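Local coordinates for protein ATP-dependent DNA ligase (Mycobacterium tuberculosis, PDB 6NHX) that joins DNA ends in ATP-dependent double-strand break repair, working with Ku in non-homologous end joining and releasing AMP and diphosphate as the strands are sealed, at residues D33-L38 with A58-L63; A81-S86 with F92-N97; E144-P147 with Q152-A155; T191-I196 with P297-S302. The protein carries 1 engineered substitution. All coordinates share one frame; numbering follows the deposited sequence.

Interaction 1. Residues D33-L38 with A58-L63; sequences DGYRLL and AEYPQL
Tyr60 reaches across to Tyr35 and Leu37, its side chain starting toward the strand that carries them. With CG anti to its own carbonyl carbon (chi1 -58°), the ring is carried forward from a loop between two 3-10 segments. Beyond CB and CG, one ring face is taken by Leu37: its CD1 sits 4.2 Å from the ring centroid and only 6° off the normal, a CH-pi contact centred on the face. Farther along, Tyr60 CE2 meets the other branch, Leu37 CD2, at 4.1 Å. At the tip, Tyr60 OH comes 3.2 Å from Tyr35 CD2 and 3.8 Å from Tyr35 CB, the two tyrosines crossing at about a right angle. The CD1 methyl of Leu37 that covers the ring also meets Leu63 CD1 tip to tip at 3.7 Å.

On the strand, Tyr35 and Leu37 turn to this side while Arg36 starts away from the loop; it touches the bound ATP and salt-bridges Asp78. Asp33 and Gly34 correspond to the Asp-Gly of nucleotidyltransferase motif I (KxDG), whose lysine is absent from this engineered chain. Phe106 of strand 105-114 touches both Leu37 and Leu63. The contact therefore fixes the 58-63 loop on the face of the antiparallel sheet that lies away from the nucleotide. No hydrogen bond crosses it; its cohesion is hydrophobic and CH-pi, with the mostly apolar surfaces of Tyr60, Leu37 and Leu63 buried.

Interaction 2. Residues A81-S86 with F92-N97; sequences AVVLDS and FSQMQN
Val83 is set between Gln94 and Met95 of helix 92-96, crossing the first at about a right angle and the second obliquely. Its CG1, anti to the backbone N (chi1 172°), lies 3.8 Å from Gln94 CB, while CG2 turns to the methyl of Met95, CE, at 3.6 Å. Gln94 and Met95 have opposite shapes. Gln94 is extended beyond CG and runs out beside the 84-86 backbone, its NE2 3.4 Å from Asp85 CB. Met95 is bent at chi2 and chi3 (62° and 70°), which folds CE back against the strand end, 3.4 Å from Ala81 O and 4.1 Å from Ala81 CB. Tyr35 of the neighbouring strand also packs on Met95.

Strand 74-82 leads through a turn to the short helix 92-96, which lies across residues 81-86 at a steep angle. Within the turn Asp85 OD1 accepts from Val89 N, and Val83 pairs through its backbone with Ser91. No direct hydrogen bond joins the two segments. Instead, one water accepts from both Ser86 N and Gln94 NE2, the latter at 2.8 Å. A second water lies between Leu84 O and Gln94 OE1, though its modelled distance to that OE1 is too short to be trusted. The chemistry is split between two neighbouring residues: Met95 packs on apolar atoms of Ala81 and Val83, while the partly exposed amide of Gln94 meets the backbone through water.

Interaction 3. Residues E144-P147 with Q152-A155; sequences ELLP and QAFA
Leu146 carries its CG anti to its own carbonyl carbon (chi1 -70°), which sends both methyl branches along helix 150-160; CB itself lies against Ala153. Gln152 takes the other course: its CG is anti to the backbone N (chi1 171°) and the chain stays extended, so that it passes Pro147 at about a right angle. In the nucleotidyltransferase domain, an irregular segment here packs on helix 150-160, which follows it. Leu146 also pairs through its backbone with Phe28 of strand 26-31, the outermost strand of the mixed sheet. The side chains of Leu146 and Ala153 both touch Phe28, and Trp162 and Val165 add further apolar cover to Leu146. The small methyl of Ala153 allows the backbones to approach closely, CA to CA being 5.3 Å between Leu146 and Ala153. Toward solvent, the exposed Pro147 and Gln152 form the outer margin, where Gln152 CG lies 3.8 Å from Pro147 O. Inward, Leu146 CB and Ala153 CB meet at 3.8 Å, and the Leu146 CD1 methyl lies 3.8 Å from the carbonyl oxygen Ala153 O.

Interaction 4. Residues T191-I196 with P297-S302; sequences TQEVVI and PDKKPS
Val195 and Pro301 make the close-packed end of this contact, crossing at about a right angle with Val195 CG2 3.8 Å from Pro301 CB. Here the backbones approach to 6.2 Å between the CA atoms of Val195 and Pro301, and Val273 and Val304 add apolar neighbours. Two residues back along each segment the gap widens to 8.9 Å between the CA atoms of Glu193 and Lys299, and the long side chains of these residues bridge it. Strand 190-201 belongs to the OB-fold domain of the ligase, and residues 297-302 follow its strand 291-295; the Asp298-Lys299 pair matches the RxDK signature of nucleotidyltransferase motif VI. The Lys299 side chain lies about 5 Å from the bound ATP. Extended beyond CG (chi1 -64°), it crosses Glu193 at about a right angle; its CD lies 3.5 Å from Glu193 CD and its NZ forms a salt bridge to Glu193 OE2. The modelled 2.3 Å between that NZ and OE2 is too short to be taken literally. A long, weak ion pair links Lys299 to Glu275. Both partners of the bridge are partly exposed, and the side chains of the exposed Lys300 and Ser302 start away from the strand.

Overall arrangement
From the N terminus the four contacts follow in series; none nests or crosses. Interaction 1 closes a loop of 19 residues that includes strand 45-50. Interaction 2 spans just five residues, and interaction 3 only four, at the start of helix 150-160. Interaction 4 is long, joining segments with 100 residues between them across the OB-fold domain. Interactions 1 and 2 share neighbouring strands, 35-42 and 74-82, and touch where Tyr35 meets Met95, Gln96 and Phe92 and where the backbones of Tyr35 and Ala81 probably pair. Interaction 3 lies apart, beside the mixed sheet. Interaction 2 reaches interaction 4 where Gln96 packs on Pro297, a bridge between the nucleotidyltransferase and OB-fold domains in the closed, ATP-bound enzyme.

Interaction 1. Residues D33-L38 with A58-L63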
# COMPACT_ATOMS: atom_id res chain seq x y z
N ASP A 33 3.51 2.40 1.65
CA ASP A 33 2.96 1.25 0.94
C ASP A 33 3.20 -0.02 1.74
O ASP A 33 4.34 -0.34 2.08
CB ASP A 33 3.60 1.10 -0.45
CG ASP A 33 2.85 1.86 -1.53
OD1 ASP A 33 2.06 2.77 -1.18
OD2 ASP A 33 3.04 1.57 -2.74
N GLY A 34 2.13 -0.73 2.07
CA GLY A 34 2.24 -1.97 2.83
C GLY A 34 0.86 -2.55 3.03
O GLY A 34 -0.04 -2.31 2.21
N TYR A 35 0.66 -3.30 4.11
CA TYR A 35 -0.64 -3.84 4.46
C TYR A 35 -1.10 -3.19 5.77
O TYR A 35 -0.33 -3.13 6.74
CB TYR A 35 -0.61 -5.36 4.65
CG TYR A 35 -0.43 -6.18 3.40
CD1 TYR A 35 -0.98 -5.80 2.18
CD2 TYR A 35 0.27 -7.37 3.45
CE1 TYR A 35 -0.81 -6.59 1.05
CE2 TYR A 35 0.44 -8.15 2.34
CZ TYR A 35 -0.09 -7.77 1.14
OH TYR A 35 0.11 -8.59 0.06
N ARG A 36 -2.34 -2.72 5.78
CA ARG A 36 -2.89 -2.08 6.97
C ARG A 36 -3.15 -3.11 8.05
O ARG A 36 -3.74 -4.17 7.80
CB ARG A 36 -4.21 -1.41 6.58
CG ARG A 36 -4.80 -0.56 7.69
CD ARG A 36 -4.07 0.75 7.82
NE ARG A 36 -4.77 1.68 8.70
CZ ARG A 36 -5.74 2.50 8.31
NH1 ARG A 36 -6.13 2.52 7.04
NH2 ARG A 36 -6.31 3.31 9.19
N LEU A 37 -2.74 -2.80 9.28
CA LEU A 37 -2.97 -3.69 10.41
C LEU A 37 -3.47 -2.91 11.61
O LEU A 37 -2.96 -1.83 11.92
CB LEU A 37 -1.70 -4.43 10.83
CG LEU A 37 -1.20 -5.52 9.89
CD1 LEU A 37 0.02 -6.20 10.49
CD2 LEU A 37 -2.29 -6.54 9.57
N LEU A 38 -4.45 -3.48 12.30
CA LEU A 38 -4.78 -3.09 13.67
C LEU A 38 -4.09 -4.09 14.59
O LEU A 38 -4.15 -5.30 14.35
CB LEU A 38 -6.29 -3.09 13.90
CG LEU A 38 -7.07 -2.08 13.05
CD1 LEU A 38 -8.56 -2.21 13.32
CD2 LEU A 38 -6.62 -0.65 13.31
N ALA A 58 -1.51 -15.17 12.65
CA ALA A 58 -0.59 -16.22 12.23
C ALA A 58 0.19 -15.86 10.98
O ALA A 58 1.22 -16.48 10.71
CB ALA A 58 -1.34 -17.54 12.04
N GLU A 59 -0.27 -14.87 10.21
CA GLU A 59 0.43 -14.50 8.99
C GLU A 59 1.66 -13.64 9.24
O GLU A 59 2.45 -13.44 8.31
CB GLU A 59 -0.52 -13.78 8.02
CG GLU A 59 -1.71 -14.62 7.57
CD GLU A 59 -2.63 -13.87 6.62
OE1 GLU A 59 -2.45 -12.64 6.47
OE2 GLU A 59 -3.52 -14.50 6.02
N TYR A 60 1.87 -13.15 10.46
CA TYR A 60 2.97 -12.24 10.76
C TYR A 60 3.70 -12.67 12.02
O TYR A 60 3.59 -12.02 13.07
CB TYR A 60 2.49 -10.80 10.90
CG TYR A 60 1.79 -10.24 9.69
CD1 TYR A 60 2.49 -9.52 8.74
CD2 TYR A 60 0.42 -10.42 9.51
CE1 TYR A 60 1.86 -8.99 7.63
CE2 TYR A 60 -0.22 -9.90 8.40
CZ TYR A 60 0.51 -9.19 7.46
OH TYR A 60 -0.11 -8.66 6.36
N PRO A 61 4.47 -13.77 11.95
CA PRO A 61 5.30 -14.14 13.10
C PRO A 61 6.41 -13.14 13.40
O PRO A 61 6.88 -13.09 14.54
CB PRO A 61 5.88 -15.50 12.69
CG PRO A 61 5.90 -15.44 11.19
CD PRO A 61 4.65 -14.69 10.81
N GLN A 62 6.82 -12.35 12.40
CA GLN A 62 7.80 -11.30 12.64
C GLN A 62 7.32 -10.32 13.71
O GLN A 62 8.14 -9.76 14.45
CB GLN A 62 8.08 -10.53 11.35
CG GLN A 62 8.72 -11.35 10.24
CD GLN A 62 7.70 -11.91 9.27
OE1 GLN A 62 6.50 -11.91 9.55
NE2 GLN A 62 8.18 -12.40 8.13
N LEU A 63 6.01 -10.10 13.80
CA LEU A 63 5.44 -9.09 14.67
C LEU A 63 5.07 -9.64 16.04
O LEU A 63 4.41 -8.93 16.82
CB LEU A 63 4.22 -8.45 14.01
CG LEU A 63 4.48 -7.82 12.64
CD1 LEU A 63 3.24 -7.09 12.17
CD2 LEU A 63 5.67 -6.88 12.69

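Interaction 2. Residues A81-S86 with F92-N97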
# COMPACT_ATOMS: atom_id res chain seq x y z
N ALA A 81 2.01 -2.65 8.13
CA ALA A 81 3.11 -3.60 8.02
C ALA A 81 3.84 -3.31 6.72
O ALA A 81 3.21 -3.16 5.67
CB ALA A 81 2.59 -5.03 8.03
N VAL A 82 5.17 -3.20 6.79
CA VAL A 82 5.98 -2.78 5.65
C VAL A 82 7.20 -3.67 5.50
O VAL A 82 7.73 -4.24 6.47
CB VAL A 82 6.42 -1.31 5.73
CG1 VAL A 82 5.22 -0.37 5.68
CG2 VAL A 82 7.25 -1.08 7.00
N VAL A 83 7.65 -3.77 4.26
CA VAL A 83 8.95 -4.32 3.91
C VAL A 83 9.71 -3.20 3.21
O VAL A 83 9.21 -2.63 2.24
CB VAL A 83 8.83 -5.56 3.00
CG1 VAL A 83 10.19 -6.01 2.47
CG2 VAL A 83 8.12 -6.69 3.71
N LEU A 84 10.92 -2.91 3.69
CA LEU A 84 11.71 -1.81 3.16
C LEU A 84 12.56 -2.26 1.98
O LEU A 84 13.13 -3.36 1.99
CB LEU A 84 12.61 -1.25 4.27
CG LEU A 84 11.90 -0.84 5.56
CD1 LEU A 84 12.87 -0.19 6.54
CD2 LEU A 84 10.71 0.08 5.26
N ASP A 85 12.62 -1.41 0.95
CA ASP A 85 13.46 -1.65 -0.21
C ASP A 85 14.91 -1.26 0.11
O ASP A 85 15.23 -0.86 1.23
CB ASP A 85 12.89 -0.99 -1.47
CG ASP A 85 12.95 0.54 -1.43
OD1 ASP A 85 13.66 1.13 -0.58
OD2 ASP A 85 12.27 1.16 -2.29
N SER A 86 15.79 -1.34 -0.89
CA SER A 86 17.19 -1.04 -0.65
C SER A 86 17.45 0.44 -0.40
O SER A 86 18.55 0.79 0.06
CB SER A 86 18.05 -1.54 -1.82
OG SER A 86 17.64 -0.94 -3.04
N PHE A 92 5.45 -1.94 -1.71
CA PHE A 92 4.29 -2.82 -1.75
C PHE A 92 4.64 -4.14 -2.43
O PHE A 92 4.25 -5.20 -1.95
CB PHE A 92 3.15 -2.12 -2.49
CG PHE A 92 1.89 -2.91 -2.52
CD1 PHE A 92 1.31 -3.25 -3.72
CD2 PHE A 92 1.30 -3.32 -1.34
CE1 PHE A 92 0.13 -3.98 -3.75
CE2 PHE A 92 0.12 -4.06 -1.36
CZ PHE A 92 -0.45 -4.39 -2.57
N SER A 93 5.38 -4.09 -3.54
CA SER A 93 5.71 -5.32 -4.26
C SER A 93 6.61 -6.21 -3.42
O SER A 93 6.47 -7.44 -3.46
CB SER A 93 6.32 -5.03 -5.63
OG SER A 93 7.56 -4.36 -5.53
N GLN A 94 7.53 -5.63 -2.64
CA GLN A 94 8.35 -6.48 -1.78
C GLN A 94 7.55 -7.09 -0.64
O GLN A 94 7.82 -8.23 -0.24
CB GLN A 94 9.59 -5.74 -1.28
CG GLN A 94 10.50 -5.35 -2.43
CD GLN A 94 11.89 -4.95 -2.01
OE1 GLN A 94 12.42 -5.43 -1.00
NE2 GLN A 94 12.50 -4.06 -2.78
N MET A 95 6.56 -6.36 -0.13
CA MET A 95 5.63 -6.96 0.83
C MET A 95 4.83 -8.09 0.20
O MET A 95 4.75 -9.19 0.74
CB MET A 95 4.71 -5.88 1.40
CG MET A 95 3.55 -6.44 2.18
SD MET A 95 4.05 -7.38 3.63
CE MET A 95 4.66 -6.09 4.68
N GLN A 96 4.25 -7.83 -0.98
CA GLN A 96 3.44 -8.84 -1.65
C GLN A 96 4.23 -10.09 -2.00
O GLN A 96 3.67 -11.19 -2.05
CB GLN A 96 2.88 -8.22 -2.93
CG GLN A 96 1.40 -8.28 -3.04
CD GLN A 96 0.89 -7.70 -4.34
OE1 GLN A 96 1.66 -7.40 -5.26
NE2 GLN A 96 -0.41 -7.51 -4.41
N ASN A 97 5.53 -9.95 -2.25
CA ASN A 97 6.37 -11.06 -2.65
C ASN A 97 7.31 -11.50 -1.54
O ASN A 97 8.34 -12.12 -1.82
CB ASN A 97 7.15 -10.72 -3.92
CG ASN A 97 6.24 -10.57 -5.14
OD1 ASN A 97 5.94 -11.54 -5.82
ND2 ASN A 97 5.81 -9.34 -5.42
O HOH W 1 14.39 -5.38 0.37
O HOH W 2 15.09 -3.18 -3.21

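Interaction 3. Residues E144-P147 with Q152-A155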
# COMPACT_ATOMS: atom_id res chain seq x y z
N GLU A 144 7.61 10.15 12.43
CA GLU A 144 7.24 11.51 12.79
C GLU A 144 6.35 12.16 11.71
O GLU A 144 6.31 11.75 10.54
CB GLU A 144 8.50 12.36 12.99
CG GLU A 144 9.32 11.94 14.20
CD GLU A 144 10.64 12.68 14.30
OE1 GLU A 144 11.30 12.58 15.37
OE2 GLU A 144 11.02 13.36 13.33
N LEU A 145 5.66 13.21 12.14
CA LEU A 145 4.89 14.01 11.21
C LEU A 145 5.82 14.83 10.32
O LEU A 145 6.96 15.13 10.69
CB LEU A 145 3.98 14.96 11.98
CG LEU A 145 2.93 14.31 12.88
CD1 LEU A 145 2.07 15.39 13.55
CD2 LEU A 145 2.06 13.36 12.08
N LEU A 146 5.31 15.20 9.15
CA LEU A 146 6.03 16.07 8.24
C LEU A 146 5.76 17.52 8.63
O LEU A 146 4.61 17.90 8.80
CB LEU A 146 5.56 15.82 6.81
CG LEU A 146 5.96 14.47 6.19
CD1 LEU A 146 5.03 14.02 5.07
CD2 LEU A 146 7.37 14.56 5.66
N PRO A 147 6.79 18.35 8.77
CA PRO A 147 6.55 19.74 9.14
C PRO A 147 6.02 20.56 7.97
O PRO A 147 6.12 20.18 6.80
CB PRO A 147 7.94 20.24 9.57
CG PRO A 147 8.88 19.39 8.80
CD PRO A 147 8.23 18.03 8.71
N GLN A 152 4.62 22.07 1.59
CA GLN A 152 5.94 21.76 2.12
C GLN A 152 6.03 20.30 2.53
O GLN A 152 7.03 19.63 2.25
CB GLN A 152 6.28 22.69 3.29
CG GLN A 152 7.56 22.29 4.02
CD GLN A 152 7.80 23.11 5.28
OE1 GLN A 152 8.05 22.57 6.35
NE2 GLN A 152 7.73 24.43 5.14
N ALA A 153 4.98 19.77 3.16
CA ALA A 153 4.99 18.37 3.56
C ALA A 153 5.07 17.46 2.34
O ALA A 153 5.82 16.48 2.33
CB ALA A 153 3.75 18.06 4.40
N PHE A 154 4.31 17.79 1.29
CA PHE A 154 4.34 17.02 0.06
C PHE A 154 5.73 17.05 -0.55
O PHE A 154 6.22 16.03 -1.04
CB PHE A 154 3.29 17.60 -0.89
CG PHE A 154 2.81 16.65 -1.96
CD1 PHE A 154 3.00 16.95 -3.29
CD2 PHE A 154 2.11 15.49 -1.62
CE1 PHE A 154 2.53 16.09 -4.29
CE2 PHE A 154 1.64 14.63 -2.61
CZ PHE A 154 1.85 14.95 -3.96
N ALA A 155 6.37 18.22 -0.55
CA ALA A 155 7.70 18.34 -1.14
C ALA A 155 8.71 17.54 -0.33
O ALA A 155 9.63 16.95 -0.90
CB ALA A 155 8.13 19.80 -1.19

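Interaction 4. Residues T191-I196 with P297-S302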
# COMPACT_ATOMS: atom_id res chain seq x y z
N THR A 191 -1.36 7.08 -11.02
CA THR A 191 -1.44 5.63 -10.99
C THR A 191 -2.58 5.16 -11.88
O THR A 191 -3.59 5.86 -12.05
CB THR A 191 -1.58 5.12 -9.54
OG1 THR A 191 -0.42 5.53 -8.80
CG2 THR A 191 -1.69 3.61 -9.48
N GLN A 192 -2.40 4.00 -12.50
CA GLN A 192 -3.40 3.44 -13.40
C GLN A 192 -3.50 1.95 -13.13
O GLN A 192 -2.48 1.26 -13.04
CB GLN A 192 -2.98 3.67 -14.86
CG GLN A 192 -3.89 3.03 -15.91
CD GLN A 192 -5.30 3.58 -15.88
OE1 GLN A 192 -5.50 4.80 -15.95
NE2 GLN A 192 -6.29 2.69 -15.77
N GLU A 193 -4.73 1.46 -12.97
CA GLU A 193 -4.98 0.03 -12.95
C GLU A 193 -4.90 -0.52 -14.36
O GLU A 193 -5.39 0.08 -15.33
CB GLU A 193 -6.37 -0.26 -12.37
CG GLU A 193 -6.49 0.17 -10.91
CD GLU A 193 -7.92 0.26 -10.45
OE1 GLU A 193 -8.83 -0.16 -11.20
OE2 GLU A 193 -8.14 0.76 -9.33
N VAL A 194 -4.27 -1.69 -14.48
CA VAL A 194 -4.11 -2.36 -15.77
C VAL A 194 -4.38 -3.84 -15.58
O VAL A 194 -4.34 -4.36 -14.46
CB VAL A 194 -2.70 -2.15 -16.38
CG1 VAL A 194 -2.45 -0.68 -16.69
CG2 VAL A 194 -1.64 -2.71 -15.46
N VAL A 195 -4.68 -4.53 -16.67
CA VAL A 195 -4.81 -5.98 -16.68
C VAL A 195 -3.58 -6.58 -17.34
O VAL A 195 -3.11 -6.08 -18.37
CB VAL A 195 -6.11 -6.42 -17.38
CG1 VAL A 195 -6.20 -7.94 -17.51
CG2 VAL A 195 -7.31 -5.85 -16.64
N ILE A 196 -3.03 -7.64 -16.74
CA ILE A 196 -1.87 -8.31 -17.30
C ILE A 196 -2.31 -9.23 -18.43
O ILE A 196 -3.19 -10.08 -18.25
CB ILE A 196 -1.13 -9.10 -16.21
CG1 ILE A 196 -0.69 -8.15 -15.09
CG2 ILE A 196 0.05 -9.81 -16.83
CD1 ILE A 196 -0.14 -8.87 -13.86
N PRO A 297 -5.16 -7.88 -6.04
CA PRO A 297 -5.88 -9.16 -6.16
C PRO A 297 -7.39 -9.05 -6.02
O PRO A 297 -8.09 -9.94 -6.52
CB PRO A 297 -5.29 -10.02 -5.03
CG PRO A 297 -4.02 -9.36 -4.65
CD PRO A 297 -4.16 -7.89 -4.96
N ASP A 298 -7.90 -8.02 -5.36
CA ASP A 298 -9.34 -7.91 -5.17
C ASP A 298 -10.02 -7.05 -6.23
O ASP A 298 -11.25 -6.98 -6.25
CB ASP A 298 -9.65 -7.37 -3.77
CG ASP A 298 -9.02 -8.21 -2.67
OD1 ASP A 298 -8.42 -7.64 -1.74
OD2 ASP A 298 -9.11 -9.46 -2.75
N LYS A 299 -9.26 -6.40 -7.10
CA LYS A 299 -9.87 -5.62 -8.17
C LYS A 299 -10.23 -6.54 -9.33
O LYS A 299 -9.55 -7.54 -9.59
CB LYS A 299 -8.93 -4.51 -8.62
CG LYS A 299 -8.68 -3.51 -7.51
CD LYS A 299 -8.05 -2.22 -7.99
CE LYS A 299 -7.98 -1.22 -6.84
NZ LYS A 299 -7.37 0.07 -7.25
N LYS A 300 -11.33 -6.20 -10.01
CA LYS A 300 -11.74 -7.05 -11.12
C LYS A 300 -11.38 -6.39 -12.44
O LYS A 300 -11.51 -5.17 -12.56
CB LYS A 300 -13.25 -7.29 -11.10
CG LYS A 300 -13.88 -7.41 -9.72
CD LYS A 300 -15.31 -7.92 -9.83
CE LYS A 300 -15.89 -8.22 -8.45
NZ LYS A 300 -14.95 -9.01 -7.61
N PRO A 301 -10.94 -7.17 -13.42
CA PRO A 301 -10.69 -6.59 -14.75
C PRO A 301 -11.86 -5.77 -15.28
O PRO A 301 -11.63 -4.72 -15.88
CB PRO A 301 -10.40 -7.82 -15.62
CG PRO A 301 -9.85 -8.83 -14.66
CD PRO A 301 -10.57 -8.59 -13.35
N SER A 302 -13.11 -6.21 -15.03
CA SER A 302 -14.27 -5.48 -15.55
C SER A 302 -14.37 -4.07 -14.99
O SER A 302 -15.08 -3.24 -15.56
CB SER A 302 -15.56 -6.26 -15.30
OG SER A 302 -15.81 -6.45 -13.92